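Local structure of trigger factor (Thermotoga maritima, 2NSC) at residues E23-E28 with T66-L70. The protein probably acts as a chaperone that keeps newly made proteins open and isomerises peptidyl-prolyl bonds, its N-terminal domain, the part held here, binding the ribosome. Sequence-based numbering, arbitrary orientation.
Sequences EIAQAE and TLDFL
A27 presents its methyl to the helix of T66–L70 and meets three residues there: CB lies 3.7 Å from T66 O, 3.7 Å from L70 CD2 and 4.1 Å from F69 CB. The axes of the two segments approach to 8.4 Å, at 113° between their N-to-C directions, a spacing consistent with so small a side chain at A27. L70 reaches back with one branch, CD2, which settles 3.6 Å from E23 O; its other methyl, CD1, borders I24 CG1 more loosely. At the C-terminal end of 23–28, T66 CG2 lies 3.7 Å from E28 CG, the two side chains crossing at a slant. With chi1 at -57°, CG2 stands anti to the backbone N and OG1 beside it; both touch E28 CG, CG2 also nears A27 CB, and OG1 hydrogen-bonds to F62 O one turn earlier. An alanine here lacks both branches, which would probably open a gap beside E28 CG and A27 CB and leave F62 O without the hydroxyl. Further out, E28 OE2 forms a salt bridge with K55, E23 OE1 accepts a hydrogen bond from G20 N, and L94 packs on T66. The contact joins helices 21–36 and 62–71 of the ribosome-binding domain. With 285 Å² buried and no hydrogen bond across it, it probably rests on van der Waals packing of methyls on one another and on backbone carbonyl oxygens; E23 O already accepts the A27 N–H.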
ATOM      1  N   GLU A  23       9.139  -1.938  -0.687  1.00 21.97           N
ATOM      2  CA  GLU A  23       8.454  -0.932   0.107  1.00 20.82           C
ATOM      3  C   GLU A  23       7.090  -1.430   0.532  1.00 20.15           C
ATOM      4  O   GLU A  23       6.656  -1.185   1.657  1.00 19.20           O
ATOM      5  CB  GLU A  23       8.300   0.346  -0.712  1.00 21.02           C
ATOM      6  CG  GLU A  23       9.619   1.052  -0.925  1.00 22.68           C
ATOM      7  CD  GLU A  23       9.561   2.070  -2.030  1.00 25.15           C
ATOM      8  OE1 GLU A  23       8.862   1.828  -3.041  1.00 26.55           O
ATOM      9  OE2 GLU A  23      10.219   3.125  -1.881  1.00 26.01           O
ATOM     10  N   ILE A  24       6.430  -2.135  -0.379  1.00 19.09           N
ATOM     11  CA  ILE A  24       5.120  -2.717  -0.128  1.00 19.33           C
ATOM     12  C   ILE A  24       5.221  -3.767   0.988  1.00 19.10           C
ATOM     13  O   ILE A  24       4.455  -3.733   1.946  1.00 18.63           O
ATOM     14  CB  ILE A  24       4.528  -3.309  -1.421  1.00 19.04           C
ATOM     15  CG1 ILE A  24       4.265  -2.183  -2.424  1.00 18.97           C
ATOM     16  CG2 ILE A  24       3.232  -4.098  -1.136  1.00 19.62           C
ATOM     17  CD1 ILE A  24       3.662  -2.661  -3.738  1.00 19.85           C
ATOM     18  N   ALA A  25       6.196  -4.661   0.876  1.00 18.79           N
ATOM     19  CA  ALA A  25       6.423  -5.656   1.911  1.00 19.64           C
ATOM     20  C   ALA A  25       6.736  -5.007   3.273  1.00 19.79           C
ATOM     21  O   ALA A  25       6.149  -5.405   4.293  1.00 19.39           O
ATOM     22  CB  ALA A  25       7.519  -6.635   1.487  1.00 19.03           C
ATOM     23  N   GLN A  26       7.624  -4.006   3.281  1.00 20.50           N
ATOM     24  CA  GLN A  26       7.919  -3.221   4.496  1.00 22.07           C
ATOM     25  C   GLN A  26       6.655  -2.575   5.105  1.00 21.30           C
ATOM     26  O   GLN A  26       6.447  -2.633   6.317  1.00 21.76           O
ATOM     27  CB  GLN A  26       9.013  -2.182   4.239  1.00 21.61           C
ATOM     28  CG  GLN A  26      10.437  -2.799   4.170  1.00 24.79           C
ATOM     29  CD  GLN A  26      11.525  -1.789   3.772  1.00 25.13           C
ATOM     30  OE1 GLN A  26      11.561  -1.306   2.635  1.00 31.35           O
ATOM     31  NE2 GLN A  26      12.418  -1.478   4.708  1.00 29.32           N
ATOM     32  N   ALA A  27       5.801  -2.014   4.255  1.00 20.67           N
ATOM     33  CA  ALA A  27       4.547  -1.394   4.692  1.00 20.52           C
ATOM     34  C   ALA A  27       3.560  -2.433   5.243  1.00 20.89           C
ATOM     35  O   ALA A  27       2.926  -2.190   6.273  1.00 20.39           O
ATOM     36  CB  ALA A  27       3.918  -0.611   3.554  1.00 20.36           C
ATOM     37  N   GLU A  28       3.435  -3.576   4.560  1.00 20.67           N
ATOM     38  CA  GLU A  28       2.634  -4.696   5.060  1.00 21.40           C
ATOM     39  C   GLU A  28       3.087  -5.107   6.461  1.00 20.88           C
ATOM     40  O   GLU A  28       2.256  -5.329   7.323  1.00 20.45           O
ATOM     41  CB  GLU A  28       2.706  -5.893   4.110  1.00 21.30           C
ATOM     42  CG  GLU A  28       2.018  -5.659   2.763  1.00 23.44           C
ATOM     43  CD  GLU A  28       2.032  -6.893   1.861  1.00 23.86           C
ATOM     44  OE1 GLU A  28       2.963  -7.052   1.061  1.00 29.30           O
ATOM     45  OE2 GLU A  28       1.110  -7.710   1.933  1.00 26.89           O
ATOM     46  N   THR A  66      -1.988  -1.061   4.598  1.00 18.73           N
ATOM     47  CA  THR A  66      -0.757  -1.066   3.807  1.00 18.81           C
ATOM     48  C   THR A  66      -0.531   0.280   3.124  1.00 18.75           C
ATOM     49  O   THR A  66       0.569   0.827   3.178  1.00 18.88           O
ATOM     50  CB  THR A  66      -0.701  -2.232   2.797  1.00 18.64           C
ATOM     51  OG1 THR A  66      -0.841  -3.472   3.508  1.00 19.53           O
ATOM     52  CG2 THR A  66       0.639  -2.252   2.075  1.00 18.67           C
ATOM     53  N   LEU A  67      -1.574   0.832   2.516  1.00 18.50           N
ATOM     54  CA  LEU A  67      -1.449   2.110   1.852  1.00 18.50           C
ATOM     55  C   LEU A  67      -1.195   3.236   2.846  1.00 18.71           C
ATOM     56  O   LEU A  67      -0.438   4.155   2.537  1.00 19.66           O
ATOM     57  CB  LEU A  67      -2.688   2.393   1.007  1.00 18.31           C
ATOM     58  CG  LEU A  67      -2.738   1.655  -0.319  1.00 17.96           C
ATOM     59  CD1 LEU A  67      -4.191   1.557  -0.795  1.00 17.31           C
ATOM     60  CD2 LEU A  67      -1.834   2.331  -1.361  1.00 15.71           C
ATOM     61  N   ASP A  68      -1.808   3.173   4.035  1.00 18.81           N
ATOM     62  CA  ASP A  68      -1.547   4.175   5.100  1.00 18.46           C
ATOM     63  C   ASP A  68      -0.054   4.286   5.378  1.00 18.71           C
ATOM     64  O   ASP A  68       0.491   5.374   5.445  1.00 18.05           O
ATOM     65  CB  ASP A  68      -2.229   3.802   6.421  1.00 17.76           C
ATOM     66  CG  ASP A  68      -3.723   4.090   6.423  1.00 20.37           C
ATOM     67  OD1 ASP A  68      -4.189   4.903   5.593  1.00 22.07           O
ATOM     68  OD2 ASP A  68      -4.437   3.496   7.261  1.00 19.97           O
ATOM     69  N   PHE A  69       0.598   3.140   5.565  1.00 18.77           N
ATOM     70  CA  PHE A  69       2.019   3.145   5.853  1.00 19.58           C
ATOM     71  C   PHE A  69       2.889   3.521   4.649  1.00 20.29           C
ATOM     72  O   PHE A  69       3.961   4.107   4.820  1.00 20.71           O
ATOM     73  CB  PHE A  69       2.451   1.838   6.526  1.00 19.13           C
ATOM     74  CG  PHE A  69       2.032   1.756   7.973  1.00 18.74           C
ATOM     75  CD1 PHE A  69       2.701   2.507   8.942  1.00 18.73           C
ATOM     76  CD2 PHE A  69       0.933   0.973   8.355  1.00 16.05           C
ATOM     77  CE1 PHE A  69       2.297   2.453  10.284  1.00 19.87           C
ATOM     78  CE2 PHE A  69       0.522   0.915   9.669  1.00 15.80           C
ATOM     79  CZ  PHE A  69       1.190   1.655  10.642  1.00 19.04           C
ATOM     80  N   LEU A  70       2.439   3.212   3.437  1.00 21.02           N
ATOM     81  CA  LEU A  70       3.165   3.680   2.266  1.00 23.04           C
ATOM     82  C   LEU A  70       3.132   5.208   2.217  1.00 25.25           C
ATOM     83  O   LEU A  70       4.142   5.835   1.924  1.00 25.06           O
ATOM     84  CB  LEU A  70       2.625   3.080   0.970  1.00 21.90           C
ATOM     85  CG  LEU A  70       2.956   1.619   0.655  1.00 20.81           C
ATOM     86  CD1 LEU A  70       2.177   1.245  -0.580  1.00 18.02           C
ATOM     87  CD2 LEU A  70       4.471   1.384   0.440  1.00 18.18           C
TER